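Local coordinates for endoribonuclease ToxN (Bacillus thuringiensis, PDB 4ATO), which cleaves RNA within A-rich sequences as the toxin of a type III toxin-antitoxin system and is held in check by its own antitoxin RNA, ToxI, at residues Q117-F120 with L121-N124; E123-D126 with R127-N130; G143-H147 with K148-L152; L82-N85 with N86-P89. One frame throughout, in Å; residues are numbered along the deposited sequence. Where two conformers were deposited one is given.

Contact 1: Q117-F120 with L121-N124. With nucleotides of chain B.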
# COMPACT_ATOMS: atom_id res chain seq x y z
N GLN A 117 -0.72 -24.14 3.88
CA GLN A 117 -1.19 -24.07 2.51
C GLN A 117 -2.49 -23.27 2.47
O GLN A 117 -2.70 -22.47 1.56
CB GLN A 117 -1.38 -25.46 1.93
CG GLN A 117 -0.05 -26.19 1.65
CD GLN A 117 -0.26 -27.60 1.13
OE1 GLN A 117 -1.07 -28.36 1.66
NE2 GLN A 117 0.47 -27.95 0.08
N TYR A 118 -3.35 -23.48 3.46
CA TYR A 118 -4.59 -22.72 3.54
C TYR A 118 -4.30 -21.23 3.74
O TYR A 118 -4.89 -20.40 3.07
CB TYR A 118 -5.53 -23.23 4.64
CG TYR A 118 -6.75 -22.33 4.75
CD1 TYR A 118 -7.75 -22.38 3.79
CD2 TYR A 118 -6.87 -21.41 5.79
CE1 TYR A 118 -8.86 -21.55 3.86
CE2 TYR A 118 -7.98 -20.57 5.87
CZ TYR A 118 -8.97 -20.65 4.90
OH TYR A 118 -10.08 -19.83 4.94
N LEU A 119 -3.41 -20.90 4.66
CA LEU A 119 -3.13 -19.49 4.92
C LEU A 119 -2.56 -18.81 3.68
O LEU A 119 -2.92 -17.67 3.39
CB LEU A 119 -2.23 -19.31 6.13
CG LEU A 119 -2.78 -19.76 7.49
CD1 LEU A 119 -1.79 -19.43 8.60
CD2 LEU A 119 -4.12 -19.12 7.80
N PHE A 120 -1.70 -19.49 2.94
CA PHE A 120 -1.18 -18.91 1.70
C PHE A 120 -2.31 -18.70 0.68
O PHE A 120 -2.39 -17.65 0.04
CB PHE A 120 -0.09 -19.77 1.05
CG PHE A 120 0.37 -19.25 -0.29
CD1 PHE A 120 -0.27 -19.63 -1.47
CD2 PHE A 120 1.42 -18.33 -0.36
CE1 PHE A 120 0.14 -19.12 -2.70
CE2 PHE A 120 1.84 -17.82 -1.59
CZ PHE A 120 1.20 -18.21 -2.77
N LEU A 121 -3.17 -19.71 0.53
CA LEU A 121 -4.17 -19.68 -0.54
C LEU A 121 -5.23 -18.62 -0.31
O LEU A 121 -5.69 -18.01 -1.26
CB LEU A 121 -4.81 -21.05 -0.75
CG LEU A 121 -3.97 -21.97 -1.64
CD1 LEU A 121 -4.59 -23.35 -1.71
CD2 LEU A 121 -3.79 -21.39 -3.04
N LYS A 122 -5.60 -18.39 0.94
CA LYS A 122 -6.64 -17.39 1.18
C LYS A 122 -6.16 -15.99 0.80
O LYS A 122 -6.97 -15.10 0.61
CB LYS A 122 -7.18 -17.45 2.62
CG LYS A 122 -6.32 -16.80 3.67
CD LYS A 122 -6.87 -17.05 5.09
CE LYS A 122 -8.04 -16.14 5.43
NZ LYS A 122 -8.28 -16.12 6.91
N GLU A 123 -4.85 -15.79 0.67
CA GLU A 123 -4.34 -14.50 0.22
C GLU A 123 -4.15 -14.47 -1.30
O GLU A 123 -3.94 -13.41 -1.88
CB GLU A 123 -3.02 -14.16 0.92
CG GLU A 123 -3.15 -14.03 2.44
CD GLU A 123 -4.25 -13.06 2.87
OE1 GLU A 123 -4.28 -11.92 2.35
OE2 GLU A 123 -5.09 -13.45 3.71
N ASN A 124 -4.23 -15.64 -1.94
CA ASN A 124 -3.86 -15.76 -3.35
C ASN A 124 -4.96 -16.35 -4.21
O ASN A 124 -4.73 -16.71 -5.36
CB ASN A 124 -2.58 -16.60 -3.50
CG ASN A 124 -1.36 -15.89 -2.98
OD1 ASN A 124 -0.70 -15.17 -3.73
ND2 ASN A 124 -1.05 -16.07 -1.70
P U B 10 -11.17 -18.38 8.06
OP1 U B 10 -10.44 -18.25 6.77
OP2 U B 10 -12.64 -18.15 8.07
O5' U B 10 -10.84 -19.78 8.73
C5' U B 10 -11.21 -20.99 8.10
C4' U B 10 -11.07 -22.17 9.04
O4' U B 10 -11.45 -23.38 8.33
C3' U B 10 -9.66 -22.42 9.57
O3' U B 10 -9.74 -23.03 10.86
C2' U B 10 -9.12 -23.43 8.56
O2' U B 10 -8.04 -24.20 9.04
C1' U B 10 -10.36 -24.28 8.30
N1 U B 10 -10.36 -24.95 7.00
C2 U B 10 -10.45 -26.34 7.00
O2 U B 10 -10.50 -26.99 8.01
N3 U B 10 -10.49 -26.93 5.76
C4 U B 10 -10.43 -26.28 4.54
O4 U B 10 -10.45 -26.96 3.51
C5 U B 10 -10.35 -24.85 4.62
C6 U B 10 -10.33 -24.24 5.82
P A B 11 -9.57 -22.15 12.20
OP1 A B 11 -9.90 -23.03 13.34
OP2 A B 11 -10.36 -20.91 12.01
O5' A B 11 -8.03 -21.82 12.20
C5' A B 11 -7.05 -22.85 12.28
C4' A B 11 -5.95 -22.47 13.23
O4' A B 11 -5.06 -21.53 12.58
C3' A B 11 -6.41 -21.81 14.52
O3' A B 11 -5.55 -22.19 15.57
C2' A B 11 -6.23 -20.33 14.23
O2' A B 11 -6.05 -19.53 15.38
C1' A B 11 -4.99 -20.33 13.34
N9 A B 11 -4.94 -19.23 12.39
C8 A B 11 -5.94 -18.86 11.53
N7 A B 11 -5.62 -17.84 10.77
C5 A B 11 -4.32 -17.53 11.12
C6 A B 11 -3.43 -16.55 10.67
N6 A B 11 -3.74 -15.66 9.72
N1 A B 11 -2.20 -16.49 11.24
C2 A B 11 -1.91 -17.38 12.20
N3 A B 11 -2.67 -18.35 12.70
C4 A B 11 -3.88 -18.38 12.13
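Phe-120 and Asn-124 on helix 108-139 stack ring on amide, planes 10° apart: ND2 of Asn-124 sits over the ring centre, 3.3 Å from CZ of Phe-120. With CG of Phe-120 anti to its backbone N (chi1 175°), the ring lies beside its own carbonyl, whose O accepts from ND2 of Asn-124 at 2.7 Å and nearly straight, 171°. Backbone N of Glu-123 reaches that oxygen from the opposite face. On another flank, CE2 of Tyr-118 lies 3.8 Å from CD of Lys-122. U10 of chain B, the antitoxin RNA, lays C6 over one face of the Tyr-118 ring, offset toward the rim, with its OP1 at the edge in plane. Leu-121 and Gln-117 pack on Phe-9 (strand 9-12) and Leu-71 (strand 68-72), and Gln-117 NE2 donates a hydrogen bond to Ile-79 O. Tyr-118 OH donates to that OP1 at a very short distance, its exact length doubtful; the 3.0 Å bond from Lys-122 NZ to OP1 of U10 probably steadies the phosphate charge.

Contact 2: E123-D126 with R127-N130. With nucleotides of chain C.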
# COMPACT_ATOMS: atom_id res chain seq x y z
N GLU A 123 -4.85 -15.79 0.67
CA GLU A 123 -4.34 -14.50 0.22
C GLU A 123 -4.15 -14.47 -1.30
O GLU A 123 -3.94 -13.41 -1.88
CB GLU A 123 -3.02 -14.16 0.92
CG GLU A 123 -3.15 -14.03 2.44
CD GLU A 123 -4.25 -13.06 2.87
OE1 GLU A 123 -4.28 -11.92 2.35
OE2 GLU A 123 -5.09 -13.45 3.71
N ASN A 124 -4.23 -15.64 -1.94
CA ASN A 124 -3.86 -15.76 -3.35
C ASN A 124 -4.96 -16.35 -4.21
O ASN A 124 -4.73 -16.71 -5.36
CB ASN A 124 -2.58 -16.60 -3.50
CG ASN A 124 -1.36 -15.89 -2.98
OD1 ASN A 124 -0.70 -15.17 -3.73
ND2 ASN A 124 -1.05 -16.07 -1.70
N MET A 125 -6.17 -16.43 -3.67
CA MET A 125 -7.23 -17.05 -4.42
C MET A 125 -7.64 -16.27 -5.69
O MET A 125 -8.15 -16.86 -6.63
CB MET A 125 -8.43 -17.33 -3.53
CG MET A 125 -9.21 -18.53 -3.97
SD MET A 125 -8.19 -20.02 -3.99
CE MET A 125 -9.23 -21.06 -5.01
N ASP A 126 -7.42 -14.96 -5.71
CA ASP A 126 -7.69 -14.15 -6.90
C ASP A 126 -6.88 -14.67 -8.10
O ASP A 126 -7.36 -14.70 -9.23
CB ASP A 126 -7.35 -12.68 -6.65
CG ASP A 126 -5.92 -12.47 -6.13
OD1 ASP A 126 -5.48 -13.23 -5.24
OD2 ASP A 126 -5.24 -11.54 -6.61
N ARG A 127 -5.64 -15.07 -7.83
CA ARG A 127 -4.75 -15.55 -8.88
C ARG A 127 -5.16 -16.93 -9.39
O ARG A 127 -5.14 -17.16 -10.60
CB ARG A 127 -3.31 -15.56 -8.38
CG ARG A 127 -2.80 -14.15 -8.06
CD ARG A 127 -1.55 -14.19 -7.21
NE ARG A 127 -0.48 -13.40 -7.81
CZ ARG A 127 -0.10 -12.20 -7.40
NH1 ARG A 127 -0.70 -11.63 -6.36
NH2 ARG A 127 0.89 -11.56 -8.02
N VAL A 128 -5.52 -17.83 -8.49
CA VAL A 128 -6.05 -19.13 -8.89
C VAL A 128 -7.24 -18.93 -9.81
O VAL A 128 -7.28 -19.43 -10.94
CB VAL A 128 -6.51 -19.95 -7.67
CG1 VAL A 128 -7.13 -21.27 -8.12
CG2 VAL A 128 -5.34 -20.21 -6.73
N THR A 129 -8.22 -18.18 -9.32
CA THR A 129 -9.42 -17.85 -10.07
C THR A 129 -9.06 -17.28 -11.43
O THR A 129 -9.52 -17.75 -12.47
CB THR A 129 -10.26 -16.81 -9.30
OG1 THR A 129 -10.65 -17.35 -8.03
CG2 THR A 129 -11.51 -16.40 -10.10
N ASN A 130 -8.20 -16.27 -11.42
CA ASN A 130 -7.77 -15.65 -12.66
C ASN A 130 -7.21 -16.66 -13.67
O ASN A 130 -7.64 -16.70 -14.81
CB ASN A 130 -6.76 -14.54 -12.35
CG ASN A 130 -6.22 -13.89 -13.60
OD1 ASN A 130 -6.96 -13.27 -14.37
ND2 ASN A 130 -4.92 -14.01 -13.80
P C C 18 1.12 -14.73 -11.31
OP1 C C 18 -0.27 -14.82 -10.75
OP2 C C 18 1.77 -15.97 -11.75
O5' C C 18 1.15 -13.66 -12.48
C5' C C 18 0.69 -12.33 -12.29
C4' C C 18 1.01 -11.48 -13.49
O4' C C 18 2.45 -11.46 -13.71
C3' C C 18 0.43 -11.98 -14.80
O3' C C 18 -0.91 -11.55 -14.98
C2' C C 18 1.39 -11.45 -15.84
O2' C C 18 1.08 -10.10 -16.19
C1' C C 18 2.72 -11.46 -15.10
N1 C C 18 3.56 -12.65 -15.43
C2 C C 18 4.16 -12.71 -16.70
O2 C C 18 3.94 -11.80 -17.51
N3 C C 18 4.95 -13.76 -17.03
C4 C C 18 5.16 -14.73 -16.13
N4 C C 18 5.95 -15.75 -16.50
C5 C C 18 4.57 -14.69 -14.83
C6 C C 18 3.79 -13.65 -14.53
P A C 17 5.61 -17.55 -8.85
OP1 A C 17 4.49 -18.28 -8.21
OP2 A C 17 6.32 -18.20 -9.98
O5' A C 17 5.15 -16.08 -9.29
C5' A C 17 4.48 -15.22 -8.38
C4' A C 17 4.21 -13.87 -9.01
O4' A C 17 5.46 -13.20 -9.33
C3' A C 17 3.45 -13.88 -10.33
O3' A C 17 2.04 -14.05 -10.16
C2' A C 17 3.83 -12.53 -10.93
O2' A C 17 3.12 -11.48 -10.30
C1' A C 17 5.30 -12.43 -10.51
N9 A C 17 6.20 -12.97 -11.56
C8 A C 17 6.87 -14.16 -11.61
N7 A C 17 7.55 -14.32 -12.72
C5 A C 17 7.29 -13.18 -13.46
C6 A C 17 7.70 -12.75 -14.75
N6 A C 17 8.52 -13.44 -15.55
N1 A C 17 7.24 -11.55 -15.18
C2 A C 17 6.43 -10.85 -14.38
N3 A C 17 5.98 -11.15 -13.17
C4 A C 17 6.45 -12.33 -12.75
P C C 19 -2.01 -12.55 -15.57
OP1 C C 19 -3.32 -11.89 -15.40
OP2 C C 19 -1.80 -13.87 -14.95
O5' C C 19 -1.62 -12.62 -17.11
C5' C C 19 -1.49 -11.43 -17.89
C4' C C 19 -1.27 -11.75 -19.36
O4' C C 19 0.06 -12.34 -19.53
C3' C C 19 -2.26 -12.75 -19.95
O3' C C 19 -2.52 -12.40 -21.30
C2' C C 19 -1.48 -14.07 -19.90
O2' C C 19 -1.89 -15.04 -20.84
C1' C C 19 -0.06 -13.59 -20.17
N1 C C 19 1.00 -14.49 -19.65
C2 C C 19 1.80 -15.17 -20.59
O2 C C 19 1.57 -14.97 -21.79
N3 C C 19 2.79 -16.00 -20.18
C4 C C 19 3.01 -16.17 -18.88
N4 C C 19 3.99 -17.00 -18.51
C5 C C 19 2.21 -15.49 -17.89
C6 C C 19 1.23 -14.67 -18.32
O HOH W 1 -2.98 -12.38 -4.72
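Arg-127 follows directly on Asp-126, and the two side chains run alongside each other, pointing the same way. Asp-126 was modelled in two conformers, so its carboxylate geometry is provisional: in one of them the carboxylate and guanidinium planes are 87° apart, OD2 of Asp-126 stays 4.5 Å from NH1 of Arg-127, and the pair interacts through charge alone. A water accepts from Arg-127 NH1 and donates to Glu-123 O; its further bond to Asp-126 OD1 holds for that conformer only. With its chain bent at chi3 (127°), Arg-127 turns its other nitrogens to the antitoxin RNA: NE donates to OP1 of C18 of chain C at 3.3 Å, and NH2 to O2' of A17 of chain C at 3.2 Å. All of this lies on the long helix 108-139; one turn further along it, Asn-130 ND2 bonds OP1 of C19 of chain C at 3.1 Å. Round the helix, Met-125 curls over Val-128, its CE 3.8 Å from CG1 of Val-128. Met-125 also touches Pro-7 and Leu-43 in neighbouring loops, and its carbonyl oxygen receives the backbone N of Thr-129 in a nearly straight bond, 3.0 Å long.

Contact 3: G143-H147 with K148-L152. With nucleotides of chain C.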
# COMPACT_ATOMS: atom_id res chain seq x y z
N GLY A 143 -12.23 -22.85 -33.60
CA GLY A 143 -11.69 -24.15 -33.85
C GLY A 143 -10.20 -24.13 -34.01
O GLY A 143 -9.51 -24.93 -33.40
N LYS A 144 -9.67 -23.23 -34.82
CA LYS A 144 -8.25 -23.24 -35.07
C LYS A 144 -7.47 -22.59 -33.93
O LYS A 144 -7.61 -21.42 -33.68
CB LYS A 144 -7.92 -22.54 -36.38
CG LYS A 144 -6.43 -22.44 -36.64
CD LYS A 144 -6.11 -22.30 -38.12
CE LYS A 144 -7.11 -21.40 -38.83
NZ LYS A 144 -7.20 -21.68 -40.30
N PRO A 145 -6.66 -23.39 -33.26
CA PRO A 145 -5.92 -22.95 -32.08
C PRO A 145 -4.73 -22.09 -32.41
O PRO A 145 -3.98 -22.40 -33.30
CB PRO A 145 -5.43 -24.26 -31.47
CG PRO A 145 -5.72 -25.33 -32.44
CD PRO A 145 -6.23 -24.72 -33.70
N SER A 146 -4.55 -21.03 -31.65
CA SER A 146 -3.35 -20.23 -31.72
C SER A 146 -2.16 -21.07 -31.27
O SER A 146 -2.32 -22.21 -30.83
CB SER A 146 -3.48 -19.04 -30.78
OG SER A 146 -3.64 -19.49 -29.45
N HIS A 147 -0.96 -20.50 -31.37
CA HIS A 147 0.23 -21.11 -30.81
C HIS A 147 -0.02 -21.47 -29.32
O HIS A 147 0.26 -22.59 -28.88
CB HIS A 147 1.41 -20.14 -30.94
CG HIS A 147 2.74 -20.76 -30.68
ND1 HIS A 147 3.51 -21.33 -31.67
CD2 HIS A 147 3.46 -20.89 -29.53
CE1 HIS A 147 4.63 -21.79 -31.15
NE2 HIS A 147 4.63 -21.53 -29.86
N LYS A 148 -0.56 -20.53 -28.56
CA LYS A 148 -0.75 -20.74 -27.12
C LYS A 148 -1.77 -21.83 -26.83
O LYS A 148 -1.54 -22.71 -26.01
CB LYS A 148 -1.19 -19.46 -26.41
CG LYS A 148 -1.27 -19.64 -24.88
CD LYS A 148 -1.64 -18.34 -24.15
CE LYS A 148 -0.54 -17.28 -24.31
NZ LYS A 148 -0.75 -16.12 -23.39
N GLN A 149 -2.92 -21.73 -27.48
CA GLN A 149 -4.00 -22.69 -27.32
C GLN A 149 -3.56 -24.12 -27.63
O GLN A 149 -4.02 -25.06 -26.99
CB GLN A 149 -5.20 -22.29 -28.19
CG GLN A 149 -5.90 -21.05 -27.65
CD GLN A 149 -6.75 -20.33 -28.69
OE1 GLN A 149 -6.70 -20.65 -29.88
NE2 GLN A 149 -7.53 -19.37 -28.24
N LYS A 150 -2.65 -24.28 -28.59
CA LYS A 150 -2.06 -25.58 -28.87
C LYS A 150 -1.24 -26.08 -27.68
O LYS A 150 -1.36 -27.23 -27.27
CB LYS A 150 -1.19 -25.53 -30.13
CG LYS A 150 -1.18 -26.81 -30.95
CD LYS A 150 -2.59 -27.15 -31.45
CE LYS A 150 -3.17 -28.37 -30.74
NZ LYS A 150 -4.62 -28.59 -31.01
N PHE A 151 -0.41 -25.21 -27.12
CA PHE A 151 0.37 -25.57 -25.93
C PHE A 151 -0.56 -25.96 -24.79
O PHE A 151 -0.38 -26.99 -24.14
CB PHE A 151 1.27 -24.42 -25.49
CG PHE A 151 1.66 -24.49 -24.04
CD1 PHE A 151 2.59 -25.42 -23.61
CD2 PHE A 151 1.09 -23.63 -23.11
CE1 PHE A 151 2.96 -25.49 -22.26
CE2 PHE A 151 1.45 -23.69 -21.76
CZ PHE A 151 2.40 -24.62 -21.34
N LEU A 152 -1.58 -25.12 -24.56
CA LEU A 152 -2.49 -25.33 -23.44
C LEU A 152 -3.25 -26.64 -23.61
O LEU A 152 -3.36 -27.41 -22.67
CB LEU A 152 -3.46 -24.14 -23.26
CG LEU A 152 -2.80 -22.86 -22.73
CD1 LEU A 152 -3.75 -21.67 -22.79
CD2 LEU A 152 -2.29 -23.07 -21.32
P U C 5 7.63 -24.36 -20.90
OP1 U C 5 8.87 -24.94 -20.35
OP2 U C 5 7.12 -23.11 -20.31
O5' U C 5 7.75 -24.19 -22.49
C5' U C 5 7.98 -25.32 -23.33
C4' U C 5 7.46 -25.10 -24.72
O4' U C 5 6.00 -25.12 -24.73
C3' U C 5 7.79 -23.76 -25.37
O3' U C 5 9.12 -23.70 -25.85
C2' U C 5 6.73 -23.67 -26.46
O2' U C 5 7.05 -24.53 -27.55
C1' U C 5 5.51 -24.24 -25.73
N1 U C 5 4.73 -23.16 -25.08
C2 U C 5 3.96 -22.38 -25.93
O2 U C 5 3.89 -22.60 -27.13
N3 U C 5 3.26 -21.36 -25.33
C4 U C 5 3.26 -21.04 -23.98
O4 U C 5 2.59 -20.09 -23.59
C5 U C 5 4.09 -21.88 -23.17
C6 U C 5 4.79 -22.89 -23.73
P G C 6 10.01 -22.38 -25.60
OP1 G C 6 11.26 -22.53 -26.39
OP2 G C 6 10.11 -22.20 -24.13
O5' G C 6 9.12 -21.23 -26.21
C5' G C 6 8.86 -21.16 -27.60
C4' G C 6 7.75 -20.19 -27.89
O4' G C 6 6.59 -20.51 -27.07
C3' G C 6 8.06 -18.74 -27.57
O3' G C 6 8.74 -18.10 -28.63
C2' G C 6 6.69 -18.14 -27.27
O2' G C 6 6.00 -17.83 -28.47
C1' G C 6 5.98 -19.32 -26.60
N9 G C 6 6.08 -19.29 -25.13
C8 G C 6 6.93 -20.01 -24.32
N7 G C 6 6.76 -19.77 -23.04
C5 G C 6 5.73 -18.84 -23.01
C6 G C 6 5.10 -18.20 -21.91
O6 G C 6 5.33 -18.34 -20.70
N1 G C 6 4.11 -17.31 -22.33
C2 G C 6 3.76 -17.08 -23.64
N2 G C 6 2.77 -16.19 -23.85
N3 G C 6 4.34 -17.67 -24.66
C4 G C 6 5.30 -18.53 -24.28
P G C 20 -4.00 -11.97 -21.75
OP1 G C 20 -4.71 -11.49 -20.54
OP2 G C 20 -4.57 -13.10 -22.51
O5' G C 20 -3.72 -10.75 -22.73
C5' G C 20 -2.96 -9.63 -22.30
C4' G C 20 -2.20 -9.01 -23.44
O4' G C 20 -1.01 -9.80 -23.71
C3' G C 20 -2.97 -8.93 -24.76
O3' G C 20 -2.54 -7.78 -25.49
C2' G C 20 -2.49 -10.17 -25.50
O2' G C 20 -2.62 -10.10 -26.90
C1' G C 20 -1.03 -10.21 -25.06
N9 G C 20 -0.42 -11.54 -25.15
C8 G C 20 -0.53 -12.58 -24.25
N7 G C 20 0.13 -13.64 -24.63
C5 G C 20 0.71 -13.27 -25.83
C6 G C 20 1.53 -14.02 -26.70
O6 G C 20 1.93 -15.18 -26.56
N1 G C 20 1.89 -13.27 -27.82
C2 G C 20 1.50 -11.97 -28.07
N2 G C 20 1.94 -11.40 -29.20
N3 G C 20 0.72 -11.27 -27.26
C4 G C 20 0.37 -11.98 -26.17
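Phe-151 and His-147, one helical turn apart and joined by the backbone bond from Phe-151 N to His-147 O, both present rings to the RNA. U5 of chain C lies over the centre of one face of the Phe-151 ring, its C6 3.4 Å from CD1 of Phe-151. The ring of His-147 meets U5 obliquely, CD2 and NE2 of His-147 both lying 3.0 Å from O2 of U5, while O4' of G6 of chain C stands at its edge. Lys-148 reaches further along the RNA: its CG extends away from the backbone N (chi1 -175°), and a bend at chi3 brings NZ to N7 of G20 of chain C at 2.9 Å. The same NZ also bonds Gln-66 OE1 and a cytosine O2.

The start of helix 147-155 is a capping box. Ser-146, the N-cap residue, accepts the backbone N-H of Gln-149 on its OG at 3.1 Å and 170°; in the reciprocal bond, Gln-149 OE1 accepts from Ser-146 N at 2.8 Å, with the donor tilted 35° from the side-chain carbonyl plane. Pro-145 leans on the same turn, its CB 3.8 Å from CB of Gln-149, and lies alongside Lys-150. Gln-149 NE2 is tied to Asp-138, and Leu-152 packs on Asp-138 and Val-139, so this short helix is fastened to the end of helix 108-139, while Phe-151 and Leu-152 touch the loop at Asn-64 and Val-67.

Contact 4: L82-N85 with N86-P89. With nucleotides of chain C.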
# COMPACT_ATOMS: atom_id res chain seq x y z
N LEU A 82 -0.30 -25.73 -7.28
CA LEU A 82 -1.62 -26.08 -7.79
C LEU A 82 -1.50 -26.25 -9.28
O LEU A 82 -1.02 -25.34 -9.97
CB LEU A 82 -2.65 -24.99 -7.51
CG LEU A 82 -3.32 -24.96 -6.14
CD1 LEU A 82 -4.02 -23.62 -5.96
CD2 LEU A 82 -4.29 -26.11 -6.02
N LEU A 83 -1.95 -27.40 -9.79
CA LEU A 83 -1.91 -27.69 -11.22
C LEU A 83 -3.22 -27.29 -11.92
O LEU A 83 -4.12 -28.12 -12.08
CB LEU A 83 -1.64 -29.17 -11.45
CG LEU A 83 -0.41 -29.70 -10.70
CD1 LEU A 83 -0.25 -31.22 -10.92
CD2 LEU A 83 0.85 -28.95 -11.12
N VAL A 84 -3.33 -26.04 -12.35
CA VAL A 84 -4.59 -25.66 -12.99
C VAL A 84 -4.79 -26.41 -14.31
O VAL A 84 -5.93 -26.67 -14.70
CB VAL A 84 -4.83 -24.12 -13.07
CG1 VAL A 84 -3.63 -23.35 -12.56
CG2 VAL A 84 -5.24 -23.68 -14.47
N ASN A 85 -3.70 -26.85 -14.95
CA ASN A 85 -3.80 -27.69 -16.15
C ASN A 85 -4.48 -29.04 -15.91
O ASN A 85 -5.03 -29.63 -16.83
CB ASN A 85 -2.42 -27.94 -16.78
CG ASN A 85 -1.41 -28.52 -15.79
OD1 ASN A 85 -1.32 -28.08 -14.64
ND2 ASN A 85 -0.65 -29.52 -16.23
N ASN A 86 -4.44 -29.53 -14.67
CA ASN A 86 -5.10 -30.80 -14.34
C ASN A 86 -6.40 -30.65 -13.54
O ASN A 86 -6.83 -31.60 -12.89
CB ASN A 86 -4.15 -31.72 -13.57
CG ASN A 86 -2.88 -32.05 -14.35
OD1 ASN A 86 -1.81 -32.19 -13.76
ND2 ASN A 86 -3.00 -32.19 -15.66
N MET A 87 -7.03 -29.48 -13.57
CA MET A 87 -8.29 -29.31 -12.85
C MET A 87 -9.39 -30.20 -13.46
O MET A 87 -9.38 -30.48 -14.65
CB MET A 87 -8.73 -27.84 -12.80
CG MET A 87 -9.21 -27.27 -14.10
SD MET A 87 -9.67 -25.55 -13.89
CE MET A 87 -9.37 -24.91 -15.54
N ILE A 88 -10.30 -30.65 -12.61
CA ILE A 88 -11.33 -31.61 -13.02
C ILE A 88 -12.69 -31.25 -12.45
O ILE A 88 -12.79 -30.65 -11.37
CB ILE A 88 -10.98 -33.06 -12.59
CG1 ILE A 88 -10.79 -33.14 -11.07
CG2 ILE A 88 -9.75 -33.56 -13.30
CD1 ILE A 88 -10.66 -34.57 -10.57
N PRO A 89 -13.76 -31.60 -13.18
CA PRO A 89 -15.13 -31.43 -12.68
C PRO A 89 -15.49 -32.65 -11.86
O PRO A 89 -15.16 -33.75 -12.28
CB PRO A 89 -15.96 -31.40 -13.96
CG PRO A 89 -15.20 -32.29 -14.91
CD PRO A 89 -13.74 -32.11 -14.57
P A C 3 8.33 -35.00 -16.69
OP1 A C 3 9.74 -35.10 -17.13
OP2 A C 3 8.04 -34.31 -15.40
O5' A C 3 7.43 -34.38 -17.85
C5' A C 3 7.45 -34.94 -19.16
C4' A C 3 6.37 -34.35 -20.03
O4' A C 3 5.07 -34.86 -19.61
C3' A C 3 6.22 -32.84 -19.97
O3' A C 3 7.14 -32.17 -20.82
C2' A C 3 4.76 -32.62 -20.34
O2' A C 3 4.59 -32.68 -21.75
C1' A C 3 4.09 -33.85 -19.73
N9 A C 3 3.52 -33.58 -18.39
C8 A C 3 4.19 -33.55 -17.19
N7 A C 3 3.41 -33.30 -16.16
C5 A C 3 2.15 -33.17 -16.71
C6 A C 3 0.89 -32.90 -16.15
N6 A C 3 0.70 -32.71 -14.84
N1 A C 3 -0.17 -32.84 -16.98
C2 A C 3 0.03 -33.03 -18.29
N3 A C 3 1.16 -33.28 -18.95
C4 A C 3 2.20 -33.35 -18.09
P U C 4 8.01 -30.93 -20.28
OP1 U C 4 9.00 -30.60 -21.34
OP2 U C 4 8.50 -31.29 -18.93
O5' U C 4 6.93 -29.76 -20.18
C5' U C 4 6.44 -29.12 -21.34
C4' U C 4 5.86 -27.77 -21.02
O4' U C 4 4.73 -27.94 -20.13
C3' U C 4 6.81 -26.79 -20.32
O3' U C 4 6.49 -25.47 -20.75
C2' U C 4 6.43 -26.96 -18.84
O2' U C 4 6.74 -25.85 -18.02
C1' U C 4 4.93 -27.17 -18.95
N1 U C 4 4.32 -27.91 -17.82
C2 U C 4 3.50 -27.18 -16.99
O2 U C 4 3.33 -25.99 -17.14
N3 U C 4 2.91 -27.89 -15.97
C4 U C 4 3.05 -29.24 -15.72
O4 U C 4 2.45 -29.74 -14.77
C5 U C 4 3.91 -29.94 -16.64
C6 U C 4 4.49 -29.26 -17.64
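Between Leu-83 and Met-87 the backbone leaves strand geometry for a short 3-10 turn, with Asn-86 N bonded to Leu-83 O at 3.0 Å and Met-87 N to Val-84 O at 3.2 Å, both donors standing well above the carbonyl planes. This turn interrupts strand 78-89, the second arm of the hairpin with strand 68-72, and brings Asn-85 and Asn-86 side by side, pointing the same way, with their amide planes 36° apart. Asn-86 reads the base-pairing edge of A3 of chain C with both ends of its amide. Its OD1 takes the N6 hydrogen at 2.8 Å in an almost straight bond, 176°, and its ND2 donates to N1 at 3.2 Å.

Leu-83 runs alongside Asn-86, its CD1 3.4 Å from OD1 of Asn-86, so an apolar methyl flanks the accepting oxygen. In Asn-85, CG lies between the backbone N and the carbonyl carbon (chi1 55°), which turns the amide beside that of Asn-86, where ND2 of Asn-85 makes a weak bond to O4 of U4 of chain C at 3.4 Å; ND2 also donates to Val-155 O, which holds the group from the protein side. Met-87 packs on Val-132 of helix 108-139. Because Asn-86 offers one acceptor and one donor, it matches the N6 and N1 pattern of adenine, a complementarity consistent with recognition of that base.

From the N terminus, contact 4 comes first, a turn within strand 78-89 of the antiparallel sheet. Contacts 1 and 2 follow on helix 108-139, overlapping at Glu-123 and Asn-124, and contact 3 comes after the loop that leads into helix 147-155. Contact 4, the overlapping pair and contact 3 thus follow in order along the chain; each is local, and none closes a long loop. One tie between helix and sheet is Leu-82, whose CD1 lies 3.7 Å from CD2 of Leu-121 and 3.7 Å from CG2 of Val-128. Contact 3 stands apart, its nearest atoms about 6 Å from contact 4. Contact 1 meets chain B RNA, the others chain C.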